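Local coordinates for protein acetylornithine aminotransferase (Aquifex aeolicus, PDB 2EH6) that catalyses, as a homodimer with pyridoxal phosphate, the transfer of the amino group of N2-acetyl-L-ornithine to 2-oxoglutarate in L-arginine biosynthesis, at residues V214-G219 against G318-L323; T221-A226 against H294-G299; N300-K305 against L351-P356; K241-G244 against P248-A251; K18-Y23 against L357-E362. All blocks are in the same frame, centred on the assembly; numbering follows the deposited sequence.

Interaction 1: residues V214-G219 against G318-L323. With PLP (pyridoxal-5'-phosphate), chain C.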
# COMPACT_ATOMS: atom_id res chain seq x y z
N VAL A 214 -1.86 -3.21 13.65
CA VAL A 214 -0.83 -2.61 12.81
C VAL A 214 0.26 -1.99 13.66
O VAL A 214 1.44 -2.13 13.36
CB VAL A 214 -1.44 -1.52 11.89
CG1 VAL A 214 -0.33 -0.66 11.27
CG2 VAL A 214 -2.24 -2.20 10.78
N GLN A 215 -0.14 -1.32 14.73
CA GLN A 215 0.79 -0.67 15.64
C GLN A 215 1.21 -1.54 16.83
O GLN A 215 2.37 -1.55 17.21
CB GLN A 215 0.18 0.64 16.16
CG GLN A 215 0.93 1.24 17.34
CD GLN A 215 1.84 2.39 16.95
OE1 GLN A 215 1.54 3.56 17.23
NE2 GLN A 215 2.95 2.07 16.30
N THR A 216 0.25 -2.27 17.41
CA THR A 216 0.54 -3.12 18.56
C THR A 216 1.12 -4.48 18.23
O THR A 216 1.70 -5.14 19.09
CB THR A 216 -0.73 -3.39 19.40
OG1 THR A 216 -1.67 -4.10 18.58
CG2 THR A 216 -1.36 -2.09 19.89
N GLY A 217 0.96 -4.91 16.99
CA GLY A 217 1.43 -6.23 16.60
C GLY A 217 2.92 -6.49 16.49
O GLY A 217 3.75 -5.57 16.50
N ILE A 218 3.24 -7.78 16.39
CA ILE A 218 4.60 -8.27 16.24
C ILE A 218 5.54 -7.89 17.38
O ILE A 218 6.61 -7.31 17.16
CB ILE A 218 5.19 -7.81 14.88
CG1 ILE A 218 4.12 -7.90 13.77
CG2 ILE A 218 6.37 -8.69 14.50
CD1 ILE A 218 3.50 -9.30 13.58
N GLY A 219 5.13 -8.22 18.60
CA GLY A 219 5.93 -7.98 19.79
C GLY A 219 5.99 -6.62 20.46
O GLY A 219 6.50 -6.50 21.58
N GLY A 318 4.56 -2.89 27.53
CA GLY A 318 5.74 -3.32 26.80
C GLY A 318 6.59 -2.14 26.35
O GLY A 318 7.01 -1.33 27.17
N LEU A 319 6.84 -2.05 25.04
CA LEU A 319 7.62 -0.95 24.51
C LEU A 319 6.76 0.03 23.70
O LEU A 319 7.24 0.70 22.79
CB LEU A 319 8.80 -1.46 23.66
CG LEU A 319 9.94 -2.08 24.48
CD1 LEU A 319 11.06 -2.57 23.57
CD2 LEU A 319 10.48 -1.04 25.46
N MET A 320 5.48 0.07 24.04
CA MET A 320 4.56 1.01 23.43
C MET A 320 4.12 1.83 24.63
O MET A 320 3.12 1.52 25.28
CB MET A 320 3.34 0.33 22.80
CG MET A 320 2.46 1.34 22.06
SD MET A 320 0.95 0.69 21.36
CE MET A 320 1.59 -0.28 20.08
N LEU A 321 4.88 2.88 24.92
CA LEU A 321 4.58 3.70 26.08
C LEU A 321 4.32 5.16 25.75
O LEU A 321 4.75 5.66 24.72
CB LEU A 321 5.75 3.60 27.08
CG LEU A 321 6.06 2.18 27.57
CD1 LEU A 321 7.38 2.17 28.31
CD2 LEU A 321 4.93 1.70 28.47
N GLY A 322 3.61 5.83 26.66
CA GLY A 322 3.31 7.23 26.46
C GLY A 322 3.36 7.97 27.78
O GLY A 322 3.13 7.40 28.84
N LEU A 323 3.68 9.26 27.70
CA LEU A 323 3.74 10.11 28.88
C LEU A 323 2.84 11.30 28.59
O LEU A 323 3.15 12.14 27.75
CB LEU A 323 5.18 10.59 29.12
CG LEU A 323 5.43 11.53 30.31
CD1 LEU A 323 4.98 10.88 31.61
CD2 LEU A 323 6.91 11.87 30.37
N1 PLP C . -3.87 1.40 11.89
C2 PLP C . -3.13 1.60 13.00
C2A PLP C . -3.63 1.10 14.33
C3 PLP C . -1.89 2.27 12.92
O3 PLP C . -1.14 2.46 14.04
C4 PLP C . -1.44 2.73 11.64
C4A PLP C . -0.13 3.42 11.56
C5 PLP C . -2.28 2.50 10.48
C6 PLP C . -3.49 1.82 10.66
C5A PLP C . -1.85 2.97 9.09
O4P PLP C . -0.82 2.12 8.60
P PLP C . -0.36 2.64 7.13
O1P PLP C . 0.71 1.74 6.65
O2P PLP C . -1.57 2.61 6.09
O3P PLP C . 0.20 4.14 7.25
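T216, which packs against M320, is itself held by E213 OE1, a carboxylate oxygen gripped twice: it is hydrogen-bonded to the T216 hydroxyl OG1 and accepts the backbone N-H of A226. The T216 side chain is thereby fixed with its methyl turned to the sulfur arm of M320, CG2 lying a tight 3.5 Å from M320 CE. M320 reaches across from its strand with its first two torsions extended and then turns at the CG-SD bond (chi3 -70°), which tucks the terminal methyl between T216 and Q215. Its approach to Q215 is so close, CE standing 3.2 Å from Q215 CG, that the exact fit there is doubtful. Q215 CB itself lies 3.1 Å from the phenolic oxygen, PLP O3. With CG anti to N (chi1 167°) the chain goes on to M320, and a bend at chi2 brings the amide round to R352, where OE1 makes a weak hydrogen bond to NH1. With an alanine at Q215, R352 would probably lose this weak amide partner and a gap would be likely to open beside the M320 methyl. V214 supplies the other half of the cofactor contact: CB and CG1 lie over one face of the pyridine ring, with V214 CG1 3.6 Å from PLP C4. Its backbone N is hydrogen-bonded to D212 OD1, another member of the pocket. A loop that follows a strand of the cofactor-binding sheet, lining the cofactor and also resting on the sheet that holds strand 320-324, is characteristic of the pyridoxal-phosphate site of fold type I aminotransferases.

Interaction 2: residues T221-A226 against H294-G299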
# COMPACT_ATOMS: atom_id res chain seq x y z
N THR A 221 4.08 -4.84 22.25
CA THR A 221 3.62 -4.73 23.63
C THR A 221 4.11 -5.82 24.60
O THR A 221 3.68 -5.87 25.75
CB THR A 221 2.08 -4.70 23.70
OG1 THR A 221 1.55 -5.99 23.37
CG2 THR A 221 1.52 -3.66 22.74
N GLY A 222 5.02 -6.69 24.15
CA GLY A 222 5.51 -7.73 25.04
C GLY A 222 5.03 -9.12 24.65
O GLY A 222 5.62 -10.12 25.06
N GLU A 223 3.95 -9.18 23.88
CA GLU A 223 3.40 -10.44 23.40
C GLU A 223 3.42 -10.34 21.88
O GLU A 223 3.38 -9.23 21.34
CB GLU A 223 1.97 -10.64 23.89
CG GLU A 223 1.83 -10.85 25.39
CD GLU A 223 2.63 -12.04 25.89
OE1 GLU A 223 2.68 -13.07 25.18
OE2 GLU A 223 3.20 -11.95 27.00
N PHE A 224 3.47 -11.47 21.19
CA PHE A 224 3.50 -11.42 19.73
C PHE A 224 2.34 -10.55 19.22
O PHE A 224 2.55 -9.64 18.43
CB PHE A 224 3.41 -12.82 19.14
CG PHE A 224 3.89 -12.89 17.72
CD1 PHE A 224 5.25 -12.91 17.45
CD2 PHE A 224 2.99 -12.86 16.67
CE1 PHE A 224 5.71 -12.91 16.13
CE2 PHE A 224 3.44 -12.86 15.35
CZ PHE A 224 4.80 -12.88 15.08
N TYR A 225 1.13 -10.86 19.68
CA TYR A 225 -0.05 -10.07 19.32
C TYR A 225 -0.55 -9.48 20.63
O TYR A 225 -0.66 -10.19 21.62
CB TYR A 225 -1.14 -10.95 18.71
CG TYR A 225 -0.75 -11.64 17.43
CD1 TYR A 225 -0.25 -10.91 16.35
CD2 TYR A 225 -0.90 -13.02 17.29
CE1 TYR A 225 0.09 -11.54 15.16
CE2 TYR A 225 -0.57 -13.65 16.11
CZ TYR A 225 -0.07 -12.91 15.05
OH TYR A 225 0.24 -13.54 13.87
N ALA A 226 -0.85 -8.18 20.63
CA ALA A 226 -1.31 -7.52 21.85
C ALA A 226 -2.61 -8.10 22.41
O ALA A 226 -2.83 -8.07 23.62
CB ALA A 226 -1.49 -6.03 21.59
N HIS A 294 12.58 -10.15 26.49
CA HIS A 294 13.37 -8.93 26.62
C HIS A 294 12.49 -7.69 26.52
O HIS A 294 12.65 -6.74 27.29
CB HIS A 294 14.45 -8.87 25.55
CG HIS A 294 15.56 -9.86 25.75
ND1 HIS A 294 16.63 -9.96 24.89
CD2 HIS A 294 15.76 -10.79 26.72
CE1 HIS A 294 17.44 -10.91 25.31
NE2 HIS A 294 16.94 -11.43 26.42
N VAL A 295 11.58 -7.69 25.55
CA VAL A 295 10.67 -6.56 25.37
C VAL A 295 9.92 -6.30 26.67
O VAL A 295 9.82 -5.17 27.13
CB VAL A 295 9.65 -6.85 24.24
CG1 VAL A 295 8.61 -5.75 24.18
CG2 VAL A 295 10.38 -6.97 22.91
N ARG A 296 9.41 -7.37 27.27
CA ARG A 296 8.67 -7.27 28.52
C ARG A 296 9.50 -6.69 29.66
O ARG A 296 9.05 -5.80 30.38
CB ARG A 296 8.12 -8.64 28.94
CG ARG A 296 6.97 -9.15 28.08
CD ARG A 296 6.27 -10.35 28.74
NE ARG A 296 7.10 -11.55 28.75
CZ ARG A 296 7.15 -12.43 27.76
NH1 ARG A 296 6.42 -12.26 26.66
NH2 ARG A 296 7.93 -13.51 27.86
N GLU A 297 10.73 -7.19 29.81
CA GLU A 297 11.62 -6.73 30.87
C GLU A 297 12.12 -5.30 30.70
O GLU A 297 12.02 -4.49 31.63
CB GLU A 297 12.82 -7.67 31.02
CG GLU A 297 13.76 -7.25 32.14
CD GLU A 297 14.93 -8.19 32.31
OE1 GLU A 297 14.70 -9.40 32.52
OE2 GLU A 297 16.09 -7.72 32.23
N VAL A 298 12.69 -4.99 29.54
CA VAL A 298 13.18 -3.64 29.31
C VAL A 298 11.99 -2.69 29.29
O VAL A 298 12.08 -1.55 29.74
CB VAL A 298 13.95 -3.54 27.97
CG1 VAL A 298 14.62 -2.18 27.85
CG2 VAL A 298 14.98 -4.66 27.88
N GLY A 299 10.86 -3.18 28.78
CA GLY A 299 9.66 -2.37 28.72
C GLY A 299 9.16 -1.95 30.09
O GLY A 299 8.81 -0.79 30.30
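The guanidinium of R296 and the carboxylate of E223 lie almost parallel, their planes only 10° apart, with the carbonyl oxygen of G222 at the guanidinium edge. E223 OE2 comes up obliquely to make a salt bridge with R296 NH1 at 3.3 Å. The same nitrogen donates to the backbone: R296 NH1 reaches G222 O at 2.8 Å, with the oxygen tilted somewhat out of the guanidinium plane. That bond meets the carbonyl nearly head-on, the C=O to donor angle being 162°, but it is bent at the hydrogen. One nitrogen thus clasps two neighbouring residues, and a kink at chi3 (-70°) swings it back to them from a residue whose first bond does not aim there. E223 meets it because its own chain folds at chi2, bringing OE2 round although CB leaves in the other direction. The partners belong to the loop between strands 208-212 and 236-239 of the cofactor-binding sheet and to helix 275-308, the long helix that fold type I aminotransferases run from the large domain into the small one. A leucine in place of R296 would probably leave the E223 carboxylate without its mate and the G222 carbonyl without its donor. Beside the polar pair the backbones come close. R296 CG lies 3.4 Å from G222 O, and a CB on G222 would be tight against R296 CG and, at these backbone angles, would also jam against the T221 carbonyl. The V295 methyl CG1 packs against the G222 backbone, 3.7 Å from G222 N.

Interaction 3: residues N300-K305 against L351-P356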
# COMPACT_ATOMS: atom_id res chain seq x y z
N ASN A 300 9.14 -2.89 31.03
CA ASN A 300 8.69 -2.59 32.39
C ASN A 300 9.68 -1.64 33.05
O ASN A 300 9.29 -0.74 33.79
CB ASN A 300 8.56 -3.87 33.21
CG ASN A 300 7.52 -4.82 32.65
OD1 ASN A 300 6.45 -4.39 32.23
ND2 ASN A 300 7.83 -6.11 32.65
N TYR A 301 10.96 -1.86 32.78
CA TYR A 301 12.02 -1.02 33.33
C TYR A 301 11.77 0.42 32.89
O TYR A 301 11.73 1.34 33.71
CB TYR A 301 13.37 -1.49 32.78
CG TYR A 301 14.57 -0.69 33.27
CD1 TYR A 301 15.05 -0.86 34.57
CD2 TYR A 301 15.22 0.21 32.43
CE1 TYR A 301 16.17 -0.15 35.02
CE2 TYR A 301 16.33 0.92 32.87
CZ TYR A 301 16.80 0.74 34.16
OH TYR A 301 17.90 1.44 34.61
N PHE A 302 11.60 0.60 31.58
CA PHE A 302 11.36 1.91 30.99
C PHE A 302 10.11 2.58 31.58
O PHE A 302 10.15 3.74 31.96
CB PHE A 302 11.24 1.75 29.46
CG PHE A 302 11.10 3.05 28.70
CD1 PHE A 302 11.52 4.26 29.25
CD2 PHE A 302 10.61 3.05 27.40
CE1 PHE A 302 11.44 5.45 28.51
CE2 PHE A 302 10.53 4.23 26.66
CZ PHE A 302 10.95 5.43 27.22
N LYS A 303 9.02 1.83 31.66
CA LYS A 303 7.78 2.38 32.20
C LYS A 303 7.99 2.90 33.62
O LYS A 303 7.55 4.00 33.97
CB LYS A 303 6.67 1.33 32.18
CG LYS A 303 5.28 1.89 32.47
CD LYS A 303 4.19 0.84 32.24
CE LYS A 303 2.80 1.43 32.44
NZ LYS A 303 1.73 0.42 32.21
N GLU A 304 8.69 2.12 34.45
CA GLU A 304 8.94 2.53 35.82
C GLU A 304 9.78 3.81 35.90
O GLU A 304 9.50 4.68 36.73
CB GLU A 304 9.63 1.41 36.60
CG GLU A 304 8.71 0.23 36.88
CD GLU A 304 7.39 0.66 37.50
OE1 GLU A 304 7.41 1.29 38.59
OE2 GLU A 304 6.32 0.38 36.90
N LYS A 305 10.80 3.91 35.05
CA LYS A 305 11.65 5.10 35.04
C LYS A 305 10.84 6.32 34.62
O LYS A 305 11.05 7.42 35.13
CB LYS A 305 12.83 4.90 34.09
CG LYS A 305 13.77 3.76 34.49
CD LYS A 305 14.31 3.98 35.90
CE LYS A 305 15.18 2.82 36.34
NZ LYS A 305 15.79 3.04 37.68
N LEU A 351 3.49 12.26 24.82
CA LEU A 351 4.77 11.90 24.23
C LEU A 351 4.68 10.39 24.06
O LEU A 351 4.37 9.67 25.01
CB LEU A 351 5.93 12.24 25.17
CG LEU A 351 6.38 13.70 25.18
CD1 LEU A 351 7.46 13.89 26.24
CD2 LEU A 351 6.91 14.09 23.81
N ARG A 352 4.91 9.92 22.84
CA ARG A 352 4.84 8.49 22.55
C ARG A 352 6.24 7.96 22.32
O ARG A 352 7.04 8.58 21.62
CB ARG A 352 3.95 8.26 21.32
CG ARG A 352 3.92 6.82 20.83
CD ARG A 352 2.92 6.62 19.70
NE ARG A 352 3.02 7.65 18.66
CZ ARG A 352 2.44 7.56 17.47
NH1 ARG A 352 1.72 6.49 17.15
NH2 ARG A 352 2.56 8.55 16.59
N PHE A 353 6.55 6.81 22.91
CA PHE A 353 7.86 6.19 22.77
C PHE A 353 7.71 4.83 22.10
O PHE A 353 6.96 3.98 22.57
CB PHE A 353 8.51 6.00 24.15
CG PHE A 353 8.48 7.24 25.00
CD1 PHE A 353 9.30 8.33 24.71
CD2 PHE A 353 7.60 7.34 26.08
CE1 PHE A 353 9.25 9.50 25.47
CE2 PHE A 353 7.54 8.50 26.86
CZ PHE A 353 8.37 9.58 26.55
N LEU A 354 8.41 4.64 20.98
CA LEU A 354 8.35 3.40 20.22
C LEU A 354 9.76 2.99 19.81
O LEU A 354 10.06 2.89 18.62
CB LEU A 354 7.49 3.59 18.97
CG LEU A 354 6.00 3.85 19.20
CD1 LEU A 354 5.35 4.28 17.88
CD2 LEU A 354 5.34 2.59 19.75
N PRO A 355 10.64 2.75 20.78
CA PRO A 355 12.01 2.35 20.44
C PRO A 355 12.06 0.99 19.75
O PRO A 355 11.09 0.23 19.80
CB PRO A 355 12.70 2.33 21.80
CG PRO A 355 11.60 1.89 22.72
CD PRO A 355 10.45 2.75 22.24
N PRO A 356 13.18 0.68 19.09
CA PRO A 356 13.30 -0.61 18.41
C PRO A 356 13.16 -1.68 19.49
O PRO A 356 13.49 -1.43 20.65
CB PRO A 356 14.70 -0.56 17.81
CG PRO A 356 14.88 0.91 17.55
CD PRO A 356 14.36 1.52 18.82
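F302 drives the edge of its ring over one face of F353, CZ standing 3.8 Å from F353 CG. The pair is an offset edge-to-face stack, with centroids 5.4 Å apart and planes inclined at 60°, between a true T and a parallel arrangement. Its offset runs toward the root of the F353 side chain: F302 CE2 touches F353 CB at 3.7 Å, and that carbon lies near the plane of the F302 ring. As whole side chains the two meet roughly at a right angle. F302 gets there with CG anti to the backbone N (chi1 -175°), a setting that stretches the ring straight off helix 275-308, while F353 presents its face from strand 350-353. The arrangement is that of helix against sheet in the small domain, which both ends of the chain build: this part of the helix packs on strands 320-324 and 350-353, and successive strand residues divide the work. F353 faces the helix, whereas the guanidinium of R352 is bonded to N344 and, weakly, to Q215. Other aromatic and aliphatic groups complete the surroundings. The ring of F302 also meets that of F33, nearly perpendicular to it, and touches I364 and I368 of helix 361-374 as well as L321. F353 has L323 and I343 of the flanking strands as neighbours.

Interaction 4: residues K241-G244 against P248-A251. With PLP (pyridoxal-5'-phosphate), chain C.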
# COMPACT_ATOMS: atom_id res chain seq x y z
N LYS A 241 3.46 -2.27 9.65
CA LYS A 241 4.57 -1.59 10.31
C LYS A 241 5.73 -2.51 10.69
O LYS A 241 6.44 -3.02 9.82
CB LYS A 241 4.06 -0.81 11.53
CG LYS A 241 3.16 0.38 11.16
CD LYS A 241 3.03 1.39 12.29
CE LYS A 241 2.38 2.71 11.81
NZ LYS A 241 0.91 2.53 11.77
N GLY A 242 5.89 -2.75 12.00
CA GLY A 242 6.98 -3.57 12.51
C GLY A 242 7.20 -4.96 11.92
O GLY A 242 8.29 -5.52 12.05
N LEU A 243 6.18 -5.50 11.26
CA LEU A 243 6.26 -6.83 10.65
C LEU A 243 7.37 -6.95 9.61
O LEU A 243 7.98 -8.01 9.46
CB LEU A 243 4.92 -7.16 9.99
CG LEU A 243 4.82 -8.44 9.15
CD1 LEU A 243 5.17 -9.66 10.00
CD2 LEU A 243 3.41 -8.56 8.61
N GLY A 244 7.62 -5.86 8.88
CA GLY A 244 8.64 -5.88 7.85
C GLY A 244 9.98 -5.31 8.27
O GLY A 244 10.90 -5.27 7.46
N PRO A 248 8.17 -2.31 3.42
CA PRO A 248 6.70 -2.20 3.42
C PRO A 248 6.01 -3.55 3.32
O PRO A 248 6.31 -4.35 2.44
CB PRO A 248 6.41 -1.34 2.20
CG PRO A 248 7.69 -0.52 2.04
CD PRO A 248 8.75 -1.55 2.30
N ILE A 249 5.07 -3.79 4.23
CA ILE A 249 4.32 -5.04 4.23
C ILE A 249 3.10 -4.87 5.11
O ILE A 249 3.08 -4.06 6.03
CB ILE A 249 5.19 -6.22 4.76
CG1 ILE A 249 4.45 -7.55 4.56
CG2 ILE A 249 5.52 -6.01 6.23
CD1 ILE A 249 5.31 -8.79 4.87
N GLY A 250 2.06 -5.64 4.81
CA GLY A 250 0.85 -5.57 5.60
C GLY A 250 0.15 -6.91 5.46
O GLY A 250 0.51 -7.71 4.60
N ALA A 251 -0.84 -7.16 6.30
CA ALA A 251 -1.57 -8.41 6.20
C ALA A 251 -2.74 -8.48 7.14
O ALA A 251 -2.81 -7.75 8.14
CB ALA A 251 -0.64 -9.58 6.47
N1 PLP C . -3.87 1.40 11.89
C2 PLP C . -3.13 1.60 13.00
C2A PLP C . -3.63 1.10 14.33
C3 PLP C . -1.89 2.27 12.92
O3 PLP C . -1.14 2.46 14.04
C4 PLP C . -1.44 2.73 11.64
C4A PLP C . -0.13 3.42 11.56
C5 PLP C . -2.28 2.50 10.48
C6 PLP C . -3.49 1.82 10.66
C5A PLP C . -1.85 2.97 9.09
O4P PLP C . -0.82 2.12 8.60
P PLP C . -0.36 2.64 7.13
O1P PLP C . 0.71 1.74 6.65
O2P PLP C . -1.57 2.61 6.09
O3P PLP C . 0.20 4.14 7.25
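G244 lies so near I249 that a CB on it would collide with the I249 methyl CG2, which stands 3.4 Å from G244 N. The close fit rests on the torsion of I249: with CG1 anti to the backbone N (chi1 -172°), the branch CG2 is the one turned at the glycine. That methyl also meets L243, whose CG is 3.9 Å away, the two side chains crossing at about a right angle. L243 and I249 are buried together and continue into the helices beside them, L243 touching L79 and V285, I249 touching L75 and A277. Between K241 and G244 the chain makes a short 3-10 turn, closed by a bond from G244 N to K241 O. This is the fold type I arrangement in which the cofactor lysine follows a strand of the cofactor-binding sheet: here strand 236-239 ends just ahead of K241, and the chain returns as strand 250-255, its antiparallel neighbour, with A251 bonded to L239. K241 points its first bond away from 248-251, and its chain runs to the cofactor. The aliphatic part is nearly extended until the last torsion, where chi4 of 82° brings NZ round to C4A, the former aldehyde carbon, and K241 NZ is covalently joined to PLP C4A at 1.4 Å, consistent with the internal aldimine of this family. V214 and Q215 lie alongside the lysine chain, and T270 of the second subunit packs on it. That same threonine is hydrogen-bonded to the cofactor through OG1, as are the backbone nitrogens of G95 and T96.

Interaction 5: residues K18-Y23 against L357-E362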
# COMPACT_ATOMS: atom_id res chain seq x y z
N LYS A 18 22.26 2.75 12.33
CA LYS A 18 23.04 1.62 12.84
C LYS A 18 22.51 1.27 14.21
O LYS A 18 22.62 2.07 15.15
CB LYS A 18 24.53 1.98 12.93
CG LYS A 18 25.40 0.79 13.29
CD LYS A 18 25.08 -0.39 12.37
CE LYS A 18 26.16 -1.46 12.41
NZ LYS A 18 25.59 -2.82 12.16
N GLY A 19 21.94 0.08 14.34
CA GLY A 19 21.39 -0.33 15.62
C GLY A 19 20.20 0.53 16.00
O GLY A 19 19.25 0.67 15.23
N VAL A 20 20.25 1.12 17.19
CA VAL A 20 19.17 1.98 17.66
C VAL A 20 19.51 3.45 17.46
O VAL A 20 18.86 4.33 18.04
CB VAL A 20 18.89 1.72 19.16
CG1 VAL A 20 18.34 0.32 19.36
CG2 VAL A 20 20.17 1.89 19.97
N TYR A 21 20.51 3.72 16.63
CA TYR A 21 20.93 5.09 16.34
C TYR A 21 20.72 5.50 14.89
O TYR A 21 20.82 4.68 13.98
CB TYR A 21 22.41 5.28 16.69
CG TYR A 21 22.71 5.16 18.16
CD1 TYR A 21 22.55 6.25 19.02
CD2 TYR A 21 23.11 3.94 18.71
CE1 TYR A 21 22.76 6.12 20.39
CE2 TYR A 21 23.32 3.80 20.08
CZ TYR A 21 23.14 4.90 20.91
OH TYR A 21 23.33 4.75 22.27
N LEU A 22 20.45 6.79 14.70
CA LEU A 22 20.27 7.36 13.37
C LEU A 22 21.26 8.52 13.24
O LEU A 22 21.60 9.17 14.23
CB LEU A 22 18.84 7.87 13.17
CG LEU A 22 17.81 6.80 12.79
CD1 LEU A 22 16.40 7.38 12.85
CD2 LEU A 22 18.11 6.30 11.38
N TYR A 23 21.72 8.77 12.02
CA TYR A 23 22.67 9.86 11.76
C TYR A 23 22.14 10.75 10.65
O TYR A 23 21.72 10.26 9.60
CB TYR A 23 24.03 9.28 11.36
CG TYR A 23 24.57 8.31 12.38
CD1 TYR A 23 24.09 7.00 12.44
CD2 TYR A 23 25.48 8.73 13.34
CE1 TYR A 23 24.50 6.13 13.44
CE2 TYR A 23 25.90 7.87 14.36
CZ TYR A 23 25.40 6.58 14.40
OH TYR A 23 25.78 5.74 15.42
N LEU A 357 12.69 -2.87 19.12
CA LEU A 357 12.50 -3.90 20.13
C LEU A 357 13.81 -4.48 20.67
O LEU A 357 13.79 -5.24 21.65
CB LEU A 357 11.58 -5.00 19.58
CG LEU A 357 10.23 -4.48 19.07
CD1 LEU A 357 9.33 -5.66 18.69
CD2 LEU A 357 9.54 -3.62 20.15
N ILE A 358 14.93 -4.12 20.06
CA ILE A 358 16.24 -4.60 20.52
C ILE A 358 16.84 -3.64 21.55
O ILE A 358 17.96 -3.83 22.01
CB ILE A 358 17.24 -4.72 19.35
CG1 ILE A 358 17.40 -3.36 18.67
CG2 ILE A 358 16.78 -5.78 18.37
CD1 ILE A 358 18.53 -3.29 17.67
N ILE A 359 16.09 -2.60 21.90
CA ILE A 359 16.56 -1.61 22.86
C ILE A 359 16.97 -2.27 24.19
O ILE A 359 16.35 -3.24 24.63
CB ILE A 359 15.47 -0.54 23.10
CG1 ILE A 359 16.09 0.70 23.73
CG2 ILE A 359 14.36 -1.11 23.98
CD1 ILE A 359 16.84 1.57 22.74
N GLN A 360 18.02 -1.74 24.82
CA GLN A 360 18.51 -2.28 26.09
C GLN A 360 18.43 -1.26 27.22
O GLN A 360 18.33 -0.06 26.98
CB GLN A 360 19.95 -2.76 25.93
CG GLN A 360 20.09 -3.96 24.99
CD GLN A 360 21.53 -4.41 24.83
OE1 GLN A 360 22.18 -4.80 25.80
NE2 GLN A 360 22.03 -4.36 23.60
N LYS A 361 18.49 -1.74 28.46
CA LYS A 361 18.40 -0.87 29.63
C LYS A 361 19.35 0.31 29.61
O LYS A 361 18.96 1.43 29.96
CB LYS A 361 18.61 -1.69 30.91
CG LYS A 361 17.46 -2.63 31.21
CD LYS A 361 17.62 -3.30 32.56
CE LYS A 361 16.42 -4.18 32.87
NZ LYS A 361 16.51 -4.81 34.21
N GLU A 362 20.59 0.08 29.19
CA GLU A 362 21.58 1.15 29.12
C GLU A 362 21.06 2.27 28.23
O GLU A 362 21.27 3.45 28.51
CB GLU A 362 22.89 0.60 28.56
CG GLU A 362 23.99 1.65 28.42
CD GLU A 362 25.18 1.14 27.63
OE1 GLU A 362 25.02 0.90 26.41
OE2 GLU A 362 26.26 0.96 28.22
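An apolar contact joins the tip of the N-terminal beta hairpin, strands 12-18 and 21-24, to the connection that leads into the C-terminal helix 361-374, far from the cofactor sites. V20 carries it: one methyl, CG1, meets two isoleucines at once. The hairpin turns through a type II' bend from K18 to Y21, with G19 at a positive phi (66°) and both backbone bonds between K18 and Y21 in place, the first from K18 N to Y21 O at 2.9 Å. This tight reversal holds V20 at the apex and aims its side chain at residues 357-362. I358 and V20 run alongside each other head to tail, while I359 lies athwart V20, so the valine is touched along two different lines. I359 manages it through chi2 (77°), which folds CD1 over toward V20 although its CB does not aim there. The isoleucines also rest on helix 275-308, I358 on L291 and I359 on V298. They therefore bridge the hairpin and the long helix, while Q360 takes the N-cap position of the following helix. V20 is flanked by H363 of that helix and by L31 of the neighbouring strand. The two isoleucine approaches are equal: V20 CG1 lies 3.9 Å from I358 CG1 and 3.9 Å from I359 CD1.

Overall arrangement
Read from the N terminus, the chain first lays down the hairpin whose turn lies in 18-23; the partner at 357-362 comes near the end, so interaction 5 encloses all the others. Next, 214-219 opens interaction 1, closed at 318-323. Inside it lies interaction 2, 221-226 with 294-299, and inside that the small loop of interaction 4, 241-244 with 248-251. Interaction 3 opens at 300-305, directly after interaction 2 has closed, and closes at 351-356, past the end of interaction 1, so the two cross. Interactions 1 and 4 meet at the cofactor, interactions 2 and 3 share helix 275-308, and together the set ties the cofactor-binding sheet to the sheet that holds strands 320-324 and 350-353.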